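Local atomic coordinates of glycosyl hydrolases family 2, sugar binding domain protein (Bacteroides uniformis str. 3978 T3 ii, PDB entry 6D1P), a protein that probably hydrolyses O-glycosidic bonds of glucuronides, as a family 2 beta-glucuronidase from a human gut bacterium. Residues L323-H334 with T571-S582; C649-N657 with N687-D695. All blocks are in the same frame, centred on the assembly; numbering follows the deposited sequence. Where two conformers were deposited one is given.

Interaction 1. Residues L323-H334 with T571-S582; sequences LLLRGTHRHEDH and TGSLFWTFKDFS. With NA (sodium ion), chain C.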
loop_
_atom_site.group_PDB
_atom_site.type_symbol
_atom_site.label_atom_id
_atom_site.label_comp_id
_atom_site.label_asym_id
_atom_site.label_seq_id
_atom_site.Cartn_x
_atom_site.Cartn_y
_atom_site.Cartn_z
ATOM N N LEU A 323 32.463 34.457 17.274
ATOM C CA LEU A 323 32.485 33.472 16.195
ATOM C C LEU A 323 31.143 33.516 15.483
ATOM O O LEU A 323 30.103 33.243 16.091
ATOM C CB LEU A 323 32.776 32.067 16.731
ATOM C CG LEU A 323 32.717 30.904 15.736
ATOM C CD1 LEU A 323 33.777 31.064 14.627
ATOM C CD2 LEU A 323 32.874 29.568 16.460
ATOM N N LEU A 324 31.165 33.906 14.217
ATOM C CA LEU A 324 29.958 33.928 13.415
ATOM C C LEU A 324 29.592 32.492 13.042
ATOM O O LEU A 324 30.331 31.824 12.321
ATOM C CB LEU A 324 30.152 34.799 12.182
ATOM C CG LEU A 324 28.753 35.128 11.650
ATOM C CD1 LEU A 324 28.691 36.561 11.172
ATOM C CD2 LEU A 324 28.343 34.166 10.544
ATOM N N LEU A 325 28.460 32.017 13.550
ATOM C CA LEU A 325 28.021 30.656 13.274
ATOM C C LEU A 325 27.661 30.518 11.796
ATOM O O LEU A 325 26.831 31.268 11.269
ATOM C CB LEU A 325 26.841 30.289 14.176
ATOM C CG LEU A 325 27.242 30.362 15.656
ATOM C CD1 LEU A 325 26.026 30.238 16.552
ATOM C CD2 LEU A 325 28.272 29.307 16.019
ATOM N N ARG A 326 28.319 29.592 11.121
ATOM C CA ARG A 326 28.067 29.331 9.707
ATOM C C ARG A 326 27.311 28.003 9.677
ATOM O O ARG A 326 27.907 26.924 9.716
ATOM C CB ARG A 326 29.373 29.317 8.914
ATOM C CG ARG A 326 30.322 30.495 9.288
ATOM C CD ARG A 326 31.635 30.572 8.436
ATOM N NE ARG A 326 32.467 29.347 8.447
ATOM C CZ ARG A 326 33.486 29.085 9.284
ATOM N NH1 ARG A 326 33.844 29.957 10.231
ATOM N NH2 ARG A 326 34.150 27.929 9.181
ATOM N N GLY A 327 25.984 28.084 9.667
ATOM C CA GLY A 327 25.190 26.888 9.875
ATOM C C GLY A 327 24.403 26.364 8.694
ATOM O O GLY A 327 24.085 27.102 7.756
ATOM N N THR A 328 24.090 25.072 8.737
ATOM C CA THR A 328 23.170 24.424 7.811
ATOM C C THR A 328 22.209 23.545 8.625
ATOM O O THR A 328 22.258 23.513 9.866
ATOM C CB THR A 328 23.956 23.637 6.737
ATOM O OG1 THR A 328 23.133 23.376 5.588
ATOM C CG2 THR A 328 24.525 22.329 7.275
ATOM N N HIS A 329 21.295 22.865 7.925
ATOM C CA HIS A 329 20.518 21.777 8.506
ATOM C C HIS A 329 20.693 20.526 7.654
ATOM O O HIS A 329 21.128 20.591 6.495
ATOM C CB HIS A 329 19.002 22.044 8.572
ATOM C CG HIS A 329 18.594 23.318 9.239
ATOM N ND1 HIS A 329 18.798 24.556 8.671
ATOM C CD2 HIS A 329 17.890 23.537 10.373
ATOM C CE1 HIS A 329 18.280 25.486 9.450
ATOM N NE2 HIS A 329 17.720 24.893 10.489
ATOM N N ARG A 330 20.303 19.392 8.231
ATOM C CA ARG A 330 20.164 18.140 7.499
ATOM C C ARG A 330 18.954 17.401 8.049
ATOM O O ARG A 330 18.623 17.524 9.233
ATOM C CB ARG A 330 21.417 17.249 7.618
ATOM C CG ARG A 330 21.563 16.602 8.986
ATOM C CD ARG A 330 22.776 15.678 9.101
ATOM N NE ARG A 330 22.734 14.547 8.174
ATOM C CZ ARG A 330 22.073 13.415 8.399
ATOM N NH1 ARG A 330 21.384 13.252 9.516
ATOM N NH2 ARG A 330 22.109 12.439 7.504
ATOM N N HIS A 331 18.274 16.665 7.174
ATOM C CA HIS A 331 17.204 15.759 7.572
ATOM C C HIS A 331 17.748 14.343 7.575
ATOM O O HIS A 331 18.772 14.052 6.948
ATOM C CB HIS A 331 16.010 15.852 6.615
ATOM C CG HIS A 331 14.896 16.726 7.105
ATOM N ND1 HIS A 331 14.220 16.487 8.285
ATOM C CD2 HIS A 331 14.323 17.829 6.561
ATOM C CE1 HIS A 331 13.296 17.414 8.457
ATOM N NE2 HIS A 331 13.333 18.238 7.425
ATOM N N GLU A 332 17.074 13.449 8.291
ATOM C CA GLU A 332 17.442 12.035 8.213
ATOM C C GLU A 332 16.665 11.426 7.046
ATOM O O GLU A 332 15.609 10.802 7.195
ATOM C CB GLU A 332 17.215 11.333 9.547
ATOM C CG GLU A 332 18.403 11.583 10.500
ATOM C CD GLU A 332 18.384 10.718 11.745
ATOM O OE1 GLU A 332 17.324 10.096 12.030
ATOM O OE2 GLU A 332 19.431 10.666 12.435
ATOM N N ASP A 333 17.229 11.636 5.857
ATOM C CA ASP A 333 16.592 11.425 4.569
ATOM C C ASP A 333 17.704 11.326 3.530
ATOM O O ASP A 333 18.661 12.111 3.571
ATOM C CB ASP A 333 15.642 12.594 4.245
ATOM C CG ASP A 333 15.024 12.499 2.853
ATOM O OD1 ASP A 333 13.894 11.994 2.726
ATOM O OD2 ASP A 333 15.651 12.948 1.871
ATOM N N HIS A 334 17.591 10.356 2.624
ATOM C CA HIS A 334 18.557 10.228 1.543
ATOM C C HIS A 334 17.942 9.402 0.420
ATOM O O HIS A 334 17.050 8.578 0.653
ATOM C CB HIS A 334 19.862 9.581 2.013
ATOM C CG HIS A 334 20.986 9.752 1.041
ATOM N ND1 HIS A 334 21.920 10.761 1.156
ATOM C CD2 HIS A 334 21.298 9.076 -0.093
ATOM C CE1 HIS A 334 22.776 10.680 0.153
ATOM N NE2 HIS A 334 22.419 9.669 -0.621
ATOM N N THR A 571 24.952 36.659 15.969
ATOM C CA THR A 571 25.468 35.367 16.398
ATOM C C THR A 571 25.772 34.478 15.190
ATOM O O THR A 571 26.863 33.904 15.083
ATOM C CB THR A 571 24.476 34.688 17.344
ATOM O OG1 THR A 571 23.207 34.544 16.698
ATOM C CG2 THR A 571 24.305 35.521 18.597
ATOM N N GLY A 572 24.836 34.388 14.250
ATOM C CA GLY A 572 25.035 33.569 13.072
ATOM C C GLY A 572 23.712 33.114 12.484
ATOM O O GLY A 572 22.638 33.587 12.867
ATOM N N SER A 573 23.812 32.180 11.540
ATOM C CA SER A 573 22.603 31.644 10.935
ATOM C C SER A 573 22.816 30.193 10.525
ATOM O O SER A 573 23.943 29.685 10.504
ATOM C CB SER A 573 22.182 32.459 9.727
ATOM O OG SER A 573 23.111 32.246 8.688
ATOM N N LEU A 574 21.698 29.530 10.194
ATOM C CA LEU A 574 21.693 28.209 9.568
ATOM C C LEU A 574 20.794 28.290 8.349
ATOM O O LEU A 574 19.578 28.468 8.487
ATOM C CB LEU A 574 21.191 27.131 10.527
ATOM C CG LEU A 574 21.807 27.185 11.925
ATOM C CD1 LEU A 574 20.831 27.823 12.936
ATOM C CD2 LEU A 574 22.242 25.812 12.379
ATOM N N PHE A 575 21.367 28.168 7.155
ATOM C CA PHE A 575 20.491 28.131 5.998
ATOM C C PHE A 575 19.779 26.786 5.948
ATOM O O PHE A 575 20.240 25.792 6.514
ATOM C CB PHE A 575 21.251 28.431 4.698
ATOM C CG PHE A 575 22.131 27.310 4.197
ATOM C CD1 PHE A 575 23.479 27.252 4.557
ATOM C CD2 PHE A 575 21.638 26.365 3.289
ATOM C CE1 PHE A 575 24.312 26.241 4.056
ATOM C CE2 PHE A 575 22.447 25.340 2.796
ATOM C CZ PHE A 575 23.788 25.280 3.168
ATOM N N TRP A 576 18.597 26.784 5.337
ATOM C CA TRP A 576 17.793 25.578 5.146
ATOM C C TRP A 576 17.773 25.322 3.649
ATOM O O TRP A 576 17.142 26.074 2.898
ATOM C CB TRP A 576 16.381 25.750 5.707
ATOM C CG TRP A 576 15.505 24.515 5.576
ATOM C CD1 TRP A 576 14.871 24.074 4.454
ATOM C CD2 TRP A 576 15.194 23.577 6.610
ATOM N NE1 TRP A 576 14.201 22.907 4.719
ATOM C CE2 TRP A 576 14.379 22.578 6.035
ATOM C CE3 TRP A 576 15.525 23.487 7.970
ATOM C CZ2 TRP A 576 13.863 21.504 6.778
ATOM C CZ3 TRP A 576 15.034 22.416 8.708
ATOM C CH2 TRP A 576 14.208 21.432 8.106
ATOM N N THR A 577 18.459 24.277 3.206
ATOM C CA THR A 577 19.039 23.240 4.044
ATOM C C THR A 577 20.185 22.668 3.229
ATOM O O THR A 577 20.392 23.091 2.076
ATOM C CB THR A 577 17.989 22.123 4.422
ATOM O OG1 THR A 577 18.569 21.190 5.346
ATOM C CG2 THR A 577 17.480 21.379 3.182
ATOM N N PHE A 578 20.943 21.720 3.790
ATOM C CA PHE A 578 22.118 21.233 3.065
ATOM C C PHE A 578 21.722 20.470 1.806
ATOM O O PHE A 578 22.273 20.711 0.721
ATOM C CB PHE A 578 22.985 20.349 3.959
ATOM C CG PHE A 578 24.188 19.780 3.248
ATOM C CD1 PHE A 578 25.204 20.619 2.788
ATOM C CD2 PHE A 578 24.302 18.410 3.029
ATOM C CE1 PHE A 578 26.323 20.093 2.109
ATOM C CE2 PHE A 578 25.401 17.875 2.366
ATOM C CZ PHE A 578 26.417 18.712 1.893
ATOM N N LYS A 579 20.755 19.552 1.933
ATOM C CA LYS A 579 20.462 18.545 0.921
ATOM C C LYS A 579 18.966 18.471 0.636
ATOM O O LYS A 579 18.151 18.461 1.565
ATOM C CB LYS A 579 20.979 17.175 1.386
ATOM C CG LYS A 579 20.975 16.096 0.317
ATOM C CD LYS A 579 21.782 14.874 0.771
ATOM C CE LYS A 579 21.023 14.110 1.871
ATOM N NZ LYS A 579 22.011 13.395 2.701
ATOM N N ASP A 580 18.615 18.433 -0.653
ATOM C CA ASP A 580 17.255 18.119 -1.074
ATOM C C ASP A 580 16.745 16.910 -0.311
ATOM O O ASP A 580 17.450 15.907 -0.184
ATOM C CB ASP A 580 17.218 17.825 -2.576
ATOM C CG ASP A 580 17.384 19.062 -3.425
ATOM O OD1 ASP A 580 17.578 20.151 -2.846
ATOM O OD2 ASP A 580 17.317 18.938 -4.683
ATOM N N PHE A 581 15.522 16.999 0.197
ATOM C CA PHE A 581 14.968 15.909 0.982
ATOM C C PHE A 581 13.490 15.769 0.659
ATOM O O PHE A 581 12.853 16.694 0.147
ATOM C CB PHE A 581 15.174 16.147 2.480
ATOM C CG PHE A 581 14.333 17.260 3.018
ATOM C CD1 PHE A 581 14.786 18.568 2.961
ATOM C CD2 PHE A 581 13.060 17.002 3.551
ATOM C CE1 PHE A 581 14.007 19.605 3.439
ATOM C CE2 PHE A 581 12.281 18.029 4.024
ATOM C CZ PHE A 581 12.754 19.342 3.985
ATOM N N SER A 582 12.949 14.590 0.946
ATOM C CA SER A 582 11.558 14.323 0.612
ATOM C C SER A 582 10.609 14.949 1.631
ATOM O O SER A 582 10.849 14.912 2.844
ATOM C CB SER A 582 11.295 12.827 0.559
ATOM O OG SER A 582 9.910 12.571 0.314
HETATM NA NA NA C . 18.180 14.548 1.984
HETATM O O HOH W 1 26.039 32.078 9.069
HETATM O O HOH W 2 20.537 14.340 5.178
HETATM O O HOH W 3 18.810 16.037 4.284
#
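His329 and Trp576 meet as an edge-to-face pair, their planes 57° apart. The indole turns its edge to one face of the imidazole and sets Trp576 CE3 over the ring centre, 3.3 Å from His329 CG. At its own edge the imidazole donates from His329 ND1 to Phe575 O at 2.9 Å. That oxygen lies close to the imidazole plane, but ND1 stands above the carbonyl plane. The first torsion of His329 (chi1 -53°) keeps CG beside the backbone N, letting the ring serve both partners. With a leucine in its place, Phe575 O would probably lose its ring N-H donor and the Trp576 edge its flat seat.

The edge of His331 points into the face of Phe581, with His331 CD2 over the ring centre and 3.3 Å from Phe581 CE2. His331 NE2 sits at the edge of Trp576, while His331 ND1 bonds to Tyr366 OH.

Strands 325-329 and 572-574 run parallel, their axes 14° apart. As first and last strands of the TIM barrel, they close it. Leu325 N bonds to Thr571 O, Ser573 N to Leu325 O and Phe575 N to Gly327 O. Gly327 lies so near Leu574 that a side chain there would clash. The Trp576-Thr577 peptide is cis, where the chain leaves this pairing and Phe578 N bonds to His329 O.

Past the parallel pairing, a sodium ion joins the segments. Asp580 O lies 2.7 Å from the sodium. Asp333 O and OD2 are each 3.0 Å from it, long for this ion, so coordination looks loose. Water 3 also binds it and accepts from His331 N. Ser582 N makes weak bonds to both carboxylate oxygens of Asp333. Tyr187 and Arg602 hold Asp333 OD1 from outside. Lys579 NZ donates to His334 ND1 at 3.1 Å and salt-bridges Glu349.

Interaction 2. Residues C649-N657 with N687-D695; sequences CPEVELFVN and NKITATGYD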
loop_
_atom_site.group_PDB
_atom_site.type_symbol
_atom_site.label_atom_id
_atom_site.label_comp_id
_atom_site.label_asym_id
_atom_site.label_seq_id
_atom_site.Cartn_x
_atom_site.Cartn_y
_atom_site.Cartn_z
ATOM N N CYS A 649 40.196 31.966 -3.604
ATOM C CA CYS A 649 41.558 32.359 -3.950
ATOM C C CYS A 649 41.640 33.882 -4.055
ATOM O O CYS A 649 40.713 34.514 -4.578
ATOM C CB CYS A 649 41.996 31.719 -5.276
ATOM S SG CYS A 649 42.413 29.935 -5.202
ATOM N N PRO A 650 42.732 34.501 -3.577
ATOM C CA PRO A 650 42.822 35.978 -3.640
ATOM C C PRO A 650 42.722 36.538 -5.048
ATOM O O PRO A 650 42.116 37.601 -5.240
ATOM C CB PRO A 650 44.190 36.277 -3.012
ATOM C CG PRO A 650 44.452 35.113 -2.115
ATOM C CD PRO A 650 43.822 33.905 -2.786
ATOM N N GLU A 651 43.281 35.844 -6.041
ATOM C CA GLU A 651 43.268 36.289 -7.427
ATOM C C GLU A 651 42.871 35.135 -8.325
ATOM O O GLU A 651 43.283 33.990 -8.111
ATOM C CB GLU A 651 44.631 36.806 -7.893
ATOM C CG GLU A 651 44.768 38.313 -7.905
ATOM C CD GLU A 651 46.107 38.755 -8.492
ATOM O OE1 GLU A 651 46.106 39.545 -9.465
ATOM O OE2 GLU A 651 47.157 38.287 -7.981
ATOM N N VAL A 652 42.098 35.456 -9.349
ATOM C CA VAL A 652 41.575 34.473 -10.280
ATOM C C VAL A 652 41.673 35.075 -11.661
ATOM O O VAL A 652 41.263 36.222 -11.871
ATOM C CB VAL A 652 40.111 34.092 -9.971
ATOM C CG1 VAL A 652 39.527 33.273 -11.112
ATOM C CG2 VAL A 652 40.035 33.347 -8.651
ATOM N N GLU A 653 42.207 34.313 -12.603
ATOM C CA GLU A 653 42.241 34.728 -13.993
ATOM C C GLU A 653 41.313 33.845 -14.818
ATOM O O GLU A 653 41.324 32.613 -14.683
ATOM C CB GLU A 653 43.665 34.686 -14.548
ATOM C CG GLU A 653 43.729 35.125 -16.001
ATOM C CD GLU A 653 45.131 35.503 -16.464
ATOM O OE1 GLU A 653 45.195 36.212 -17.495
ATOM O OE2 GLU A 653 46.132 35.101 -15.806
ATOM N N LEU A 654 40.520 34.486 -15.671
ATOM C CA LEU A 654 39.588 33.814 -16.551
ATOM C C LEU A 654 40.164 33.773 -17.956
ATOM O O LEU A 654 40.781 34.740 -18.414
ATOM C CB LEU A 654 38.238 34.536 -16.564
ATOM C CG LEU A 654 37.120 33.751 -17.244
ATOM C CD1 LEU A 654 36.717 32.568 -16.373
ATOM C CD2 LEU A 654 35.932 34.646 -17.567
ATOM N N PHE A 655 39.963 32.649 -18.636
ATOM C CA PHE A 655 40.333 32.518 -20.036
ATOM C C PHE A 655 39.113 32.039 -20.799
ATOM O O PHE A 655 38.436 31.099 -20.365
ATOM C CB PHE A 655 41.485 31.530 -20.248
ATOM C CG PHE A 655 42.690 31.777 -19.384
ATOM C CD1 PHE A 655 43.770 32.508 -19.867
ATOM C CD2 PHE A 655 42.774 31.225 -18.117
ATOM C CE1 PHE A 655 44.896 32.715 -19.074
ATOM C CE2 PHE A 655 43.894 31.436 -17.314
ATOM C CZ PHE A 655 44.955 32.180 -17.799
ATOM N N VAL A 656 38.841 32.677 -21.931
ATOM C CA VAL A 656 37.759 32.290 -22.821
ATOM C C VAL A 656 38.360 31.980 -24.190
ATOM O O VAL A 656 38.987 32.852 -24.812
ATOM C CB VAL A 656 36.689 33.383 -22.910
ATOM C CG1 VAL A 656 35.547 32.937 -23.821
ATOM C CG2 VAL A 656 36.187 33.695 -21.518
ATOM N N ASN A 657 38.186 30.732 -24.644
ATOM C CA ASN A 657 38.689 30.283 -25.948
ATOM C C ASN A 657 40.180 30.593 -26.113
ATOM O O ASN A 657 40.632 31.046 -27.166
ATOM C CB ASN A 657 37.860 30.894 -27.084
ATOM C CG ASN A 657 36.456 30.308 -27.166
ATOM O OD1 ASN A 657 36.228 29.166 -26.759
ATOM N ND2 ASN A 657 35.514 31.080 -27.705
ATOM N N ASN A 687 32.106 26.706 -26.682
ATOM C CA ASN A 687 33.031 27.675 -26.111
ATOM C C ASN A 687 33.763 27.022 -24.952
ATOM O O ASN A 687 33.146 26.328 -24.135
ATOM C CB ASN A 687 32.306 28.927 -25.621
ATOM C CG ASN A 687 31.753 29.754 -26.745
ATOM O OD1 ASN A 687 32.355 30.751 -27.140
ATOM N ND2 ASN A 687 30.604 29.351 -27.277
ATOM N N LYS A 688 35.076 27.229 -24.886
ATOM C CA LYS A 688 35.863 26.759 -23.756
ATOM C C LYS A 688 36.130 27.933 -22.822
ATOM O O LYS A 688 36.525 29.012 -23.270
ATOM C CB LYS A 688 37.171 26.123 -24.213
ATOM C CG LYS A 688 37.878 25.346 -23.119
ATOM C CD LYS A 688 38.970 24.463 -23.717
ATOM C CE LYS A 688 40.329 24.774 -23.100
ATOM N NZ LYS A 688 41.468 24.283 -23.969
ATOM N N ILE A 689 35.862 27.729 -21.537
ATOM C CA ILE A 689 36.031 28.748 -20.510
ATOM C C ILE A 689 36.860 28.121 -19.410
ATOM O O ILE A 689 36.479 27.083 -18.859
ATOM C CB ILE A 689 34.689 29.255 -19.961
ATOM C CG1 ILE A 689 34.008 30.162 -20.983
ATOM C CG2 ILE A 689 34.889 29.997 -18.642
ATOM C CD1 ILE A 689 32.517 29.953 -21.095
ATOM N N THR A 690 38.005 28.715 -19.117
ATOM C CA THR A 690 38.857 28.200 -18.064
ATOM C C THR A 690 39.174 29.312 -17.085
ATOM O O THR A 690 39.066 30.498 -17.399
ATOM C CB THR A 690 40.158 27.622 -18.618
ATOM O OG1 THR A 690 40.918 28.683 -19.207
ATOM C CG2 THR A 690 39.864 26.555 -19.659
ATOM N N ALA A 691 39.607 28.898 -15.902
ATOM C CA ALA A 691 39.963 29.809 -14.834
ATOM C C ALA A 691 41.165 29.264 -14.092
ATOM O O ALA A 691 41.301 28.050 -13.901
ATOM C CB ALA A 691 38.804 30.016 -13.839
ATOM N N THR A 692 42.026 30.179 -13.663
ATOM C CA THR A 692 43.121 29.843 -12.774
ATOM C C THR A 692 43.098 30.796 -11.587
ATOM O O THR A 692 43.020 32.018 -11.751
ATOM C CB THR A 692 44.468 29.896 -13.506
ATOM O OG1 THR A 692 44.457 28.938 -14.573
ATOM C CG2 THR A 692 45.601 29.566 -12.551
ATOM N N GLY A 693 43.118 30.226 -10.397
ATOM C CA GLY A 693 43.162 30.989 -9.173
ATOM C C GLY A 693 44.535 30.807 -8.570
ATOM O O GLY A 693 45.156 29.747 -8.708
ATOM N N TYR A 694 45.010 31.852 -7.913
ATOM C CA TYR A 694 46.332 31.849 -7.320
ATOM C C TYR A 694 46.167 32.033 -5.824
ATOM O O TYR A 694 45.484 32.965 -5.384
ATOM C CB TYR A 694 47.196 32.955 -7.928
ATOM C CG TYR A 694 47.177 32.962 -9.446
ATOM C CD1 TYR A 694 48.120 32.230 -10.179
ATOM C CD2 TYR A 694 46.214 33.694 -10.149
ATOM C CE1 TYR A 694 48.113 32.234 -11.574
ATOM C CE2 TYR A 694 46.198 33.704 -11.542
ATOM C CZ TYR A 694 47.152 32.973 -12.252
ATOM O OH TYR A 694 47.139 32.982 -13.640
ATOM N N ASP A 695 46.739 31.116 -5.051
ATOM C CA ASP A 695 46.894 31.302 -3.612
ATOM C C ASP A 695 48.371 31.064 -3.319
ATOM O O ASP A 695 48.807 29.917 -3.167
ATOM C CB ASP A 695 45.990 30.373 -2.801
ATOM C CG ASP A 695 46.079 30.645 -1.292
ATOM O OD1 ASP A 695 46.058 31.837 -0.900
ATOM O OD2 ASP A 695 46.183 29.679 -0.501
#
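Tyr694 carries its CG anti to the carbonyl carbon (chi1 -49°), and this lays the ring across toward Glu653. Glu653 extends fully from the other strand, with CG opposite its backbone N (chi1 -180°). The ring edge passes Glu653 CB, and Tyr694 OH donates a weak bond to Glu653 OE2 at 3.2 Å. The carboxylate and ring planes are 51° apart. Arg663, on the next strand, makes a cation-pi contact with Tyr694.

On the same face of the sheet, Phe655 lies against two threonines. Thr690 OG1 is 3.1 Å from Phe655 CB. Thr692 OG1 lies at the ring edge, 3.8 Å from Phe655 CE2, and bonds to Asp701.

Strands 651-656 and 687-695 are antiparallel neighbours in a sheet of the DUF4982 region, which belongs to an immunoglobulin-like clan. Strands 659-665 and 698-709 flank them. Glu651-Tyr694, Glu653-Thr692 and Phe655-Thr690 are hydrogen-bonded pairs. Their bonds are short and nearly straight, as in Glu653 N to Thr692 O at 2.6 Å. Val652-Gly693, Leu654-Ala691 and Val656-Ile689 are non-hydrogen-bonded pairs.

Val652, Leu654, Val656, Ile689 and Ala691 turn their side chains to the inner face. Leu654 CD1 touches Ile689 CG2 at 3.9 Å and also reaches Ala691 CB. Trp678, Leu623 and Ile625 pack on this face. Gly693 has Cys649 SG and Val652 CG2 close by, and a side chain there would be tight.

Asn657 ends the pairing. Its N donates to Lys688 O, and Asn657 OD1 accepts from Lys688 N at 2.9 Å. The amide thus stands in for a backbone carbonyl. Asn657 ND2 donates to Asn687 OD1 at 3.2 Å. Asn687 ND2 is held in turn by Arg683 O.

Interaction 1 lies near the centre of the chain and is buried. Interaction 2 sits far out, in another domain, and is only partly buried. Their centres are 30 Å apart, with nearest atoms about 15 Å apart. They do not touch and use different strands. Both pair two strands, but 323-334 with 571-582 is parallel and joins the first and last strands of the barrel, far apart in sequence, while 649-657 with 687-695 is antiparallel and more local. In interaction 1 the regular pairing is short and gives way to histidines, aromatic rings and a sodium site. In interaction 2 backbone bonds run almost throughout, between an apolar face and a more polar, partly exposed one.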